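Local atomic coordinates of amino Transferase (Eubacterium rectale, PDB entry 3ELE), a protein that binds pyridoxal-5'-phosphate and, as a class I and II aminotransferase, probably transfers amino groups between amino acids and keto acids. Residues F116-S121 against C277-A282; V176-P181 against T187-E192; A216-R221 against V230-K235. All blocks are in the same frame, centred on the assembly; numbering follows the deposited sequence.

Contact 1 (F116-S121 against C277-A282)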
loop_
_atom_site.group_PDB
_atom_site.type_symbol
_atom_site.label_atom_id
_atom_site.label_comp_id
_atom_site.label_asym_id
_atom_site.label_seq_id
_atom_site.Cartn_x
_atom_site.Cartn_y
_atom_site.Cartn_z
ATOM N N PHE A 116 -13.123 -0.095 5.292
ATOM C CA PHE A 116 -14.226 0.576 4.587
ATOM C C PHE A 116 -14.504 -0.101 3.245
ATOM O O PHE A 116 -15.678 -0.302 2.874
ATOM C CB PHE A 116 -13.977 2.065 4.398
ATOM C CG PHE A 116 -13.702 2.815 5.679
ATOM C CD1 PHE A 116 -14.592 2.752 6.753
ATOM C CD2 PHE A 116 -12.573 3.640 5.789
ATOM C CE1 PHE A 116 -14.337 3.476 7.947
ATOM C CE2 PHE A 116 -12.317 4.365 6.956
ATOM C CZ PHE A 116 -13.195 4.284 8.040
ATOM N N ARG A 117 -13.431 -0.491 2.547
ATOM C CA ARG A 117 -13.545 -1.216 1.274
ATOM C C ARG A 117 -14.248 -2.576 1.447
ATOM O O ARG A 117 -15.127 -2.927 0.666
ATOM C CB ARG A 117 -12.164 -1.384 0.637
ATOM C CG ARG A 117 -12.131 -1.941 -0.780
ATOM C CD ARG A 117 -13.032 -1.173 -1.743
ATOM N NE ARG A 117 -12.831 -1.575 -3.138
ATOM C CZ ARG A 117 -11.971 -1.033 -4.007
ATOM N NH1 ARG A 117 -11.205 -0.007 -3.682
ATOM N NH2 ARG A 117 -11.908 -1.510 -5.246
ATOM N N ALA A 118 -13.870 -3.320 2.489
ATOM C CA ALA A 118 -14.494 -4.620 2.799
ATOM C C ALA A 118 -15.952 -4.489 3.237
ATOM O O ALA A 118 -16.776 -5.311 2.900
ATOM C CB ALA A 118 -13.688 -5.373 3.891
ATOM N N LEU A 119 -16.253 -3.446 3.996
ATOM C CA LEU A 119 -17.606 -3.238 4.514
ATOM C C LEU A 119 -18.576 -2.470 3.607
ATOM O O LEU A 119 -19.754 -2.594 3.833
ATOM C CB LEU A 119 -17.534 -2.584 5.905
ATOM C CG LEU A 119 -16.953 -3.489 7.000
ATOM C CD1 LEU A 119 -16.821 -2.707 8.259
ATOM C CD2 LEU A 119 -17.863 -4.723 7.232
ATOM N N THR A 120 -18.114 -1.726 2.587
ATOM C CA THR A 120 -19.034 -0.941 1.707
ATOM C C THR A 120 -19.668 -1.764 0.543
ATOM O O THR A 120 -18.979 -2.209 -0.394
ATOM C CB THR A 120 -18.342 0.324 1.164
ATOM O OG1 THR A 120 -17.800 1.072 2.263
ATOM C CG2 THR A 120 -19.320 1.221 0.358
ATOM N N SER A 121 -20.987 -1.935 0.587
ATOM C CA SER A 121 -21.705 -2.693 -0.439
ATOM C C SER A 121 -22.705 -1.833 -1.232
ATOM O O SER A 121 -23.433 -2.369 -2.090
ATOM C CB SER A 121 -22.405 -3.880 0.232
ATOM O OG SER A 121 -23.401 -3.450 1.152
ATOM N N CYS A 277 -9.030 -9.641 3.227
ATOM C CA CYS A 277 -8.050 -10.095 2.201
ATOM C C CYS A 277 -8.360 -9.589 0.779
ATOM O O CYS A 277 -7.465 -9.087 0.088
ATOM C CB CYS A 277 -7.937 -11.620 2.168
ATOM S SG CYS A 277 -7.316 -12.326 3.711
ATOM N N GLY A 278 -9.615 -9.708 0.361
ATOM C CA GLY A 278 -10.052 -9.204 -0.936
ATOM C C GLY A 278 -9.897 -7.695 -1.113
ATOM O O GLY A 278 -9.509 -7.246 -2.178
ATOM N N ALA A 279 -10.208 -6.934 -0.062
ATOM C CA ALA A 279 -10.058 -5.482 -0.065
ATOM C C ALA A 279 -8.577 -5.107 -0.202
ATOM O O ALA A 279 -8.235 -4.238 -1.008
ATOM C CB ALA A 279 -10.683 -4.864 1.194
ATOM N N GLY A 280 -7.713 -5.810 0.540
ATOM C CA GLY A 280 -6.268 -5.604 0.473
ATOM C C GLY A 280 -5.785 -5.833 -0.935
ATOM O O GLY A 280 -5.094 -4.989 -1.503
ATOM N N ARG A 281 -6.215 -6.951 -1.520
ATOM C CA ARG A 281 -5.896 -7.285 -2.917
ATOM C C ARG A 281 -6.377 -6.208 -3.917
ATOM O O ARG A 281 -5.594 -5.757 -4.777
ATOM C CB ARG A 281 -6.494 -8.641 -3.254
ATOM C CG ARG A 281 -6.043 -9.219 -4.562
ATOM C CD ARG A 281 -6.645 -10.584 -4.726
ATOM N NE ARG A 281 -6.471 -11.093 -6.076
ATOM C CZ ARG A 281 -6.931 -12.259 -6.525
ATOM N NH1 ARG A 281 -7.674 -13.047 -5.781
ATOM N NH2 ARG A 281 -6.690 -12.606 -7.778
ATOM N N ALA A 282 -7.643 -5.778 -3.769
ATOM C CA ALA A 282 -8.262 -4.740 -4.637
ATOM C C ALA A 282 -7.572 -3.366 -4.592
ATOM O O ALA A 282 -7.607 -2.614 -5.575
ATOM C CB ALA A 282 -9.719 -4.557 -4.271
HETATM O O HOH W 1 -8.901 -0.340 -5.337
#

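Contact 2 (V176-P181 against T187-E192). With PLP (pyridoxal-5'-phosphate), chain E.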
loop_
_atom_site.group_PDB
_atom_site.type_symbol
_atom_site.label_atom_id
_atom_site.label_comp_id
_atom_site.label_asym_id
_atom_site.label_seq_id
_atom_site.Cartn_x
_atom_site.Cartn_y
_atom_site.Cartn_z
ATOM N N VAL A 176 -19.151 2.524 13.061
ATOM C CA VAL A 176 -18.779 3.698 13.867
ATOM C C VAL A 176 -17.283 3.635 14.070
ATOM O O VAL A 176 -16.762 2.639 14.559
ATOM C CB VAL A 176 -19.528 3.764 15.218
ATOM C CG1 VAL A 176 -19.100 5.004 15.986
ATOM C CG2 VAL A 176 -21.043 3.777 14.942
ATOM N N ILE A 177 -16.598 4.688 13.639
ATOM C CA ILE A 177 -15.153 4.812 13.761
ATOM C C ILE A 177 -14.867 5.452 15.120
ATOM O O ILE A 177 -15.501 6.470 15.477
ATOM C CB ILE A 177 -14.531 5.752 12.658
ATOM C CG1 ILE A 177 -14.932 5.337 11.235
ATOM C CG2 ILE A 177 -13.014 5.778 12.778
ATOM C CD1 ILE A 177 -14.877 6.484 10.220
ATOM N N ILE A 178 -13.920 4.871 15.867
ATOM C CA ILE A 178 -13.464 5.412 17.142
ATOM C C ILE A 178 -11.929 5.497 17.114
ATOM O O ILE A 178 -11.242 4.664 16.530
ATOM C CB ILE A 178 -13.995 4.658 18.395
ATOM C CG1 ILE A 178 -13.241 3.365 18.667
ATOM C CG2 ILE A 178 -15.546 4.471 18.326
ATOM C CD1 ILE A 178 -13.698 2.672 19.881
ATOM N N ASN A 179 -11.410 6.529 17.733
ATOM C CA ASN A 179 -9.972 6.782 17.764
ATOM C C ASN A 179 -9.674 7.198 19.180
ATOM O O ASN A 179 -9.934 8.342 19.544
ATOM C CB ASN A 179 -9.707 7.839 16.717
ATOM C CG ASN A 179 -8.293 8.374 16.697
ATOM O OD1 ASN A 179 -8.134 9.570 16.518
ATOM N ND2 ASN A 179 -7.272 7.516 16.852
ATOM N N SER A 180 -9.214 6.227 19.984
ATOM C CA SER A 180 -8.871 6.424 21.389
ATOM C C SER A 180 -7.574 5.657 21.748
ATOM O O SER A 180 -7.543 4.423 21.613
ATOM C CB SER A 180 -10.031 5.967 22.261
ATOM O OG SER A 180 -9.761 6.202 23.625
ATOM N N PRO A 181 -6.496 6.373 22.173
ATOM C CA PRO A 181 -6.349 7.826 22.310
ATOM C C PRO A 181 -6.537 8.611 20.998
ATOM O O PRO A 181 -6.138 8.136 19.916
ATOM C CB PRO A 181 -4.965 7.977 22.897
ATOM C CG PRO A 181 -4.729 6.688 23.590
ATOM C CD PRO A 181 -5.280 5.700 22.664
ATOM N N THR A 187 -8.241 12.855 23.923
ATOM C CA THR A 187 -9.145 12.201 24.847
ATOM C C THR A 187 -8.915 10.685 24.813
ATOM O O THR A 187 -8.293 10.164 23.881
ATOM C CB THR A 187 -10.630 12.497 24.515
ATOM O OG1 THR A 187 -11.440 12.144 25.641
ATOM C CG2 THR A 187 -11.097 11.736 23.238
ATOM N N VAL A 188 -9.365 10.010 25.867
ATOM C CA VAL A 188 -9.307 8.557 25.968
ATOM C C VAL A 188 -10.677 8.119 26.432
ATOM O O VAL A 188 -11.122 8.549 27.497
ATOM C CB VAL A 188 -8.230 8.052 26.939
ATOM C CG1 VAL A 188 -8.345 6.519 27.131
ATOM C CG2 VAL A 188 -6.860 8.398 26.438
ATOM N N TYR A 189 -11.353 7.286 25.649
ATOM C CA TYR A 189 -12.685 6.797 26.041
ATOM C C TYR A 189 -12.594 5.817 27.210
ATOM O O TYR A 189 -11.792 4.872 27.186
ATOM C CB TYR A 189 -13.471 6.176 24.885
ATOM C CG TYR A 189 -13.772 7.097 23.702
ATOM C CD1 TYR A 189 -14.073 8.460 23.876
ATOM C CD2 TYR A 189 -13.837 6.582 22.401
ATOM C CE1 TYR A 189 -14.375 9.291 22.780
ATOM C CE2 TYR A 189 -14.143 7.409 21.310
ATOM C CZ TYR A 189 -14.411 8.760 21.506
ATOM O OH TYR A 189 -14.702 9.566 20.430
ATOM N N SER A 190 -13.372 6.096 28.258
ATOM C CA SER A 190 -13.426 5.270 29.461
ATOM C C SER A 190 -14.152 3.970 29.177
ATOM O O SER A 190 -14.888 3.867 28.190
ATOM C CB SER A 190 -14.193 6.004 30.571
ATOM O OG SER A 190 -15.537 6.256 30.158
ATOM N N GLU A 191 -13.983 3.001 30.076
ATOM C CA GLU A 191 -14.703 1.726 29.996
ATOM C C GLU A 191 -16.207 1.977 29.897
ATOM O O GLU A 191 -16.897 1.314 29.107
ATOM C CB GLU A 191 -14.422 0.847 31.219
ATOM C CG GLU A 191 -14.965 -0.559 31.077
ATOM C CD GLU A 191 -14.762 -1.441 32.299
ATOM O OE1 GLU A 191 -14.923 -0.955 33.450
ATOM O OE2 GLU A 191 -14.507 -2.648 32.086
ATOM N N GLU A 192 -16.699 2.930 30.691
ATOM C CA GLU A 192 -18.113 3.290 30.700
ATOM C C GLU A 192 -18.570 3.756 29.307
ATOM O O GLU A 192 -19.603 3.305 28.818
ATOM C CB GLU A 192 -18.395 4.339 31.788
ATOM C CG GLU A 192 -19.857 4.735 31.939
ATOM C CD GLU A 192 -20.094 5.723 33.076
ATOM O OE1 GLU A 192 -19.354 5.701 34.090
ATOM O OE2 GLU A 192 -21.048 6.518 32.960
HETATM N N1 PLP E . -5.240 7.510 12.550
HETATM C C2 PLP E . -4.990 8.692 13.251
HETATM C C2A PLP E . -6.011 9.194 14.221
HETATM C C3 PLP E . -3.776 9.385 13.068
HETATM O O3 PLP E . -3.515 10.539 13.767
HETATM C C4 PLP E . -2.818 8.912 12.141
HETATM C C4A PLP E . -1.782 9.921 11.681
HETATM O O4A PLP E . -2.034 10.679 10.743
HETATM C C5 PLP E . -3.097 7.700 11.438
HETATM C C6 PLP E . -4.316 7.009 11.649
HETATM C C5A PLP E . -2.159 7.118 10.401
HETATM O O4P PLP E . -1.245 6.205 10.921
HETATM P P PLP E . -0.299 5.426 9.874
HETATM O O1P PLP E . -0.030 4.035 10.373
HETATM O O2P PLP E . 1.031 6.118 9.807
HETATM O O3P PLP E . -0.903 5.362 8.509
HETATM O O HOH W 2 -13.278 8.763 18.210
HETATM O O HOH W 3 -10.083 4.135 25.023
#

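Contact 3 (A216-R221 against V230-K235). With PLP (pyridoxal-5'-phosphate), chain E.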
loop_
_atom_site.group_PDB
_atom_site.type_symbol
_atom_site.label_atom_id
_atom_site.label_comp_id
_atom_site.label_asym_id
_atom_site.label_seq_id
_atom_site.Cartn_x
_atom_site.Cartn_y
_atom_site.Cartn_z
ATOM N N ALA A 216 -12.005 0.476 15.172
ATOM C CA ALA A 216 -11.150 1.050 16.197
ATOM C C ALA A 216 -9.800 1.438 15.621
ATOM O O ALA A 216 -8.976 0.565 15.337
ATOM C CB ALA A 216 -10.962 0.050 17.369
ATOM N N ASP A 217 -9.567 2.750 15.508
ATOM C CA ASP A 217 -8.334 3.333 14.966
ATOM C C ASP A 217 -7.410 3.559 16.150
ATOM O O ASP A 217 -7.482 4.601 16.806
ATOM C CB ASP A 217 -8.669 4.649 14.241
ATOM C CG ASP A 217 -7.520 5.218 13.474
ATOM O OD1 ASP A 217 -6.546 4.493 13.218
ATOM O OD2 ASP A 217 -7.621 6.393 13.082
ATOM N N GLU A 218 -6.521 2.593 16.405
ATOM C CA GLU A 218 -5.680 2.569 17.630
ATOM C C GLU A 218 -4.177 2.860 17.572
ATOM O O GLU A 218 -3.448 2.376 18.449
ATOM C CB GLU A 218 -5.830 1.196 18.273
ATOM C CG GLU A 218 -7.244 0.812 18.602
ATOM C CD GLU A 218 -7.293 -0.204 19.706
ATOM O OE1 GLU A 218 -6.381 -1.065 19.780
ATOM O OE2 GLU A 218 -8.224 -0.117 20.525
ATOM N N PRO A 219 -3.702 3.706 16.628
ATOM C CA PRO A 219 -2.235 3.894 16.589
ATOM C C PRO A 219 -1.613 4.601 17.808
ATOM O O PRO A 219 -0.402 4.426 18.024
ATOM C CB PRO A 219 -2.006 4.681 15.287
ATOM C CG PRO A 219 -3.252 5.490 15.110
ATOM C CD PRO A 219 -4.375 4.565 15.631
ATOM N N TYR A 220 -2.410 5.353 18.591
ATOM C CA TYR A 220 -1.936 6.039 19.824
ATOM C C TYR A 220 -2.141 5.214 21.106
ATOM O O TYR A 220 -1.895 5.742 22.203
ATOM C CB TYR A 220 -2.637 7.410 20.006
ATOM C CG TYR A 220 -2.439 8.324 18.832
ATOM C CD1 TYR A 220 -1.242 8.980 18.663
ATOM C CD2 TYR A 220 -3.432 8.499 17.862
ATOM C CE1 TYR A 220 -1.022 9.806 17.578
ATOM C CE2 TYR A 220 -3.212 9.334 16.751
ATOM C CZ TYR A 220 -1.987 9.971 16.625
ATOM O OH TYR A 220 -1.676 10.794 15.579
ATOM N N ARG A 221 -2.579 3.947 20.985
ATOM C CA ARG A 221 -2.873 3.065 22.134
ATOM C C ARG A 221 -1.863 3.142 23.266
ATOM O O ARG A 221 -2.267 3.293 24.417
ATOM C CB ARG A 221 -3.084 1.594 21.684
ATOM C CG ARG A 221 -3.160 0.564 22.861
ATOM C CD ARG A 221 -3.673 -0.790 22.431
ATOM N NE ARG A 221 -5.128 -0.771 22.371
ATOM C CZ ARG A 221 -5.933 -0.889 23.425
ATOM N NH1 ARG A 221 -5.477 -0.975 24.669
ATOM N NH2 ARG A 221 -7.231 -0.866 23.239
ATOM N N VAL A 230 -6.672 2.214 28.368
ATOM C CA VAL A 230 -7.287 2.215 27.048
ATOM C C VAL A 230 -7.968 0.826 26.992
ATOM O O VAL A 230 -7.276 -0.180 26.881
ATOM C CB VAL A 230 -6.232 2.370 25.910
ATOM C CG1 VAL A 230 -6.914 2.439 24.548
ATOM C CG2 VAL A 230 -5.414 3.620 26.117
ATOM N N PRO A 231 -9.308 0.744 27.156
ATOM C CA PRO A 231 -9.948 -0.586 27.077
ATOM C C PRO A 231 -9.789 -1.276 25.718
ATOM O O PRO A 231 -9.905 -0.600 24.699
ATOM C CB PRO A 231 -11.436 -0.261 27.288
ATOM C CG PRO A 231 -11.456 0.978 27.996
ATOM C CD PRO A 231 -10.306 1.777 27.456
ATOM N N PHE A 232 -9.565 -2.594 25.705
ATOM C CA PHE A 232 -9.445 -3.344 24.459
ATOM C C PHE A 232 -10.882 -3.650 23.999
ATOM O O PHE A 232 -11.554 -4.532 24.541
ATOM C CB PHE A 232 -8.569 -4.598 24.583
ATOM C CG PHE A 232 -7.958 -4.995 23.275
ATOM C CD1 PHE A 232 -6.816 -4.342 22.806
ATOM C CD2 PHE A 232 -8.552 -5.943 22.474
ATOM C CE1 PHE A 232 -6.270 -4.670 21.573
ATOM C CE2 PHE A 232 -8.007 -6.277 21.246
ATOM C CZ PHE A 232 -6.874 -5.634 20.794
ATOM N N VAL A 233 -11.290 -2.947 22.944
ATOM C CA VAL A 233 -12.704 -2.869 22.499
ATOM C C VAL A 233 -13.373 -4.187 22.095
ATOM O O VAL A 233 -14.596 -4.336 22.272
ATOM C CB VAL A 233 -12.866 -1.814 21.367
ATOM C CG1 VAL A 233 -14.346 -1.622 20.970
ATOM C CG2 VAL A 233 -12.279 -0.474 21.804
ATOM N N THR A 234 -12.576 -5.134 21.590
ATOM C CA THR A 234 -13.087 -6.440 21.131
ATOM C C THR A 234 -13.719 -7.229 22.260
ATOM O O THR A 234 -14.606 -8.048 22.015
ATOM C CB THR A 234 -11.995 -7.304 20.427
ATOM O OG1 THR A 234 -10.999 -7.713 21.376
ATOM C CG2 THR A 234 -11.352 -6.512 19.245
ATOM N N LYS A 235 -13.252 -6.962 23.492
ATOM C CA LYS A 235 -13.794 -7.588 24.692
ATOM C C LYS A 235 -15.179 -7.094 25.086
ATOM O O LYS A 235 -15.857 -7.773 25.858
ATOM C CB LYS A 235 -12.861 -7.375 25.881
ATOM C CG LYS A 235 -11.457 -7.915 25.650
ATOM C CD LYS A 235 -10.786 -8.356 26.976
ATOM C CE LYS A 235 -10.669 -7.247 27.986
ATOM N NZ LYS A 235 -9.848 -7.673 29.162
HETATM N N1 PLP E . -5.240 7.510 12.550
HETATM C C2 PLP E . -4.990 8.692 13.251
HETATM C C2A PLP E . -6.011 9.194 14.221
HETATM C C3 PLP E . -3.776 9.385 13.068
HETATM O O3 PLP E . -3.515 10.539 13.767
HETATM C C4 PLP E . -2.818 8.912 12.141
HETATM C C4A PLP E . -1.782 9.921 11.681
HETATM O O4A PLP E . -2.034 10.679 10.743
HETATM C C5 PLP E . -3.097 7.700 11.438
HETATM C C6 PLP E . -4.316 7.009 11.649
HETATM C C5A PLP E . -2.159 7.118 10.401
HETATM O O4P PLP E . -1.245 6.205 10.921
HETATM P P PLP E . -0.299 5.426 9.874
HETATM O O1P PLP E . -0.030 4.035 10.373
HETATM O O2P PLP E . 1.031 6.118 9.807
HETATM O O3P PLP E . -0.903 5.362 8.509
HETATM O O HOH W 4 -9.352 -2.581 20.923
#

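Contact 1 (F116-S121 against C277-A282)
A small, largely apolar helix-helix contact sets R117 and A118, near the C-terminal end of helix 108-119, against A279 and A282, in the last turn or so of helix 269-282, beside the second subunit. The helices come close because alanines meet: the CB atoms of A118 and A279 lie 4.1 Å apart, and A279 CB also sits 3.8 Å from the backbone N of A118. R117 adds its aliphatic part, CG passing 3.8 Å from A279 CB. With CG anti to the backbone N (chi1 -172°) and a bend at chi2, its chain runs on to A282, whose CB lies over one face of the guanidinium, 3.9 Å from R117 NH2. No direct hydrogen bond joins the two segments; one water does so, accepting from R117 NH1 at 2.9 Å and donating to the carbonyl O of A282 at 2.6 Å. Around this spot the second subunit packs its M8 on R117 and A282, and the carbonyl of its A143 takes a weak hydrogen bond from R117 NH2. Packing on A282 uses a face of the guanidinium, so its N-H groups remain available for the water and, weakly, for the second subunit.

Contact 2 (V176-P181 against T187-E192)
S180 meets V188 and Y189 with its whole short side chain. Its CB lies 3.9 Å from Y189 CD2, at an oblique angle to the ring. From there OG, anti to the backbone N (chi1 -177°), reaches the other segment and accepts the backbone N-H of Y189 at 2.8 Å, the bond fairly straight at 159°. The same OG rests 3.4 Å from V188 CA and has a second polar partner in a water that also donates to the carbonyl O of Y189, so two routes tie this hydroxyl to one residue. Replaced by alanine, S180 would lose OG, and the buried N-H of Y189 would probably be left without its acceptor and the water with one anchor fewer. The contact lies at the C-terminal end of strand 173-178, where the chain turns back toward helix 191-208 in a beta-alpha-beta unit of the large aminotransferase sheet; the cis peptide before P181 belongs to this turn, and N179, just before S180, lines the cofactor pocket. The Y189 ring turns its edge to I178, Y189 CE2 4.0 Å from I178 CB, and its OH shares a water with the backbone N of N179. Further along, P181 and V188 lie side by side, P181 CG 3.9 Å from V188 CG2, while P181 CA makes a CA-H...O contact of 3.4 Å with the carbonyl O of T187.

Contact 3 (A216-R221 against V230-K235)
R221 reaches across to V230, P231 and F232 from the end of a type I beta turn, E218 to R221, that follows strand 213-217 in fold type I of PLP enzymes, as in aspartate aminotransferase. Charge comes first: R221 holds E218 side-on in a salt bridge, NE to OE1 at 2.9 Å and NH2 to OE2 at 3.0 Å, with both oxygens near the guanidinium plane. OE2 is met on its syn side but tilted out of the carboxylate plane, OE1 from farther above it. Hydrogen bonds to the backbone follow, NH1 to the carbonyl O of V230 at 3.0 Å and NH2 to that of P231 at 3.1 Å, both bent and both coming from above the carbonyl plane. Thus every nitrogen of the guanidinium has an acceptor, and its rotation is fixed. Apolar groups flank the two faces near the rim: V230 CG1 lies over one and F232 CD1 over the opposite one, the F232 ring tilted 48° to the guanidinium. The bend at chi3 (-82°) brings the group into this slot. D217, just before the turn, and Y220 face the cofactor: D217 OD2 lies 2.7 Å from PLP N1, and Y220 OH and PLP O3 share a hydrogen bond. A water over the centre of the F232 ring donates to E218 OE2 at 2.7 Å and accepts from the backbone N of V233.

How the contacts relate
All three contacts are mostly buried, but contact 1, its centre about 20 Å from the centre of the chain against about 11 Å for the centres of the others, borders the second subunit. No other protein chain touches contacts 2 and 3. These two hold neighbouring parallel strands, 173-178 and 213-217, at the ends that face PLP, and they are joined directly: I178 O and D217 N are 2.7 Å apart, a probable hydrogen bond. Segment 116-121 also touches contact 2, F116 CZ lying 3.5 Å from I177 CD1. Chemistry follows place: alanine methyls and a bridging water between helices in contact 1, a serine-to-backbone bond in contact 2, and a salt-bridged arginine flanked by apolar groups in contact 3.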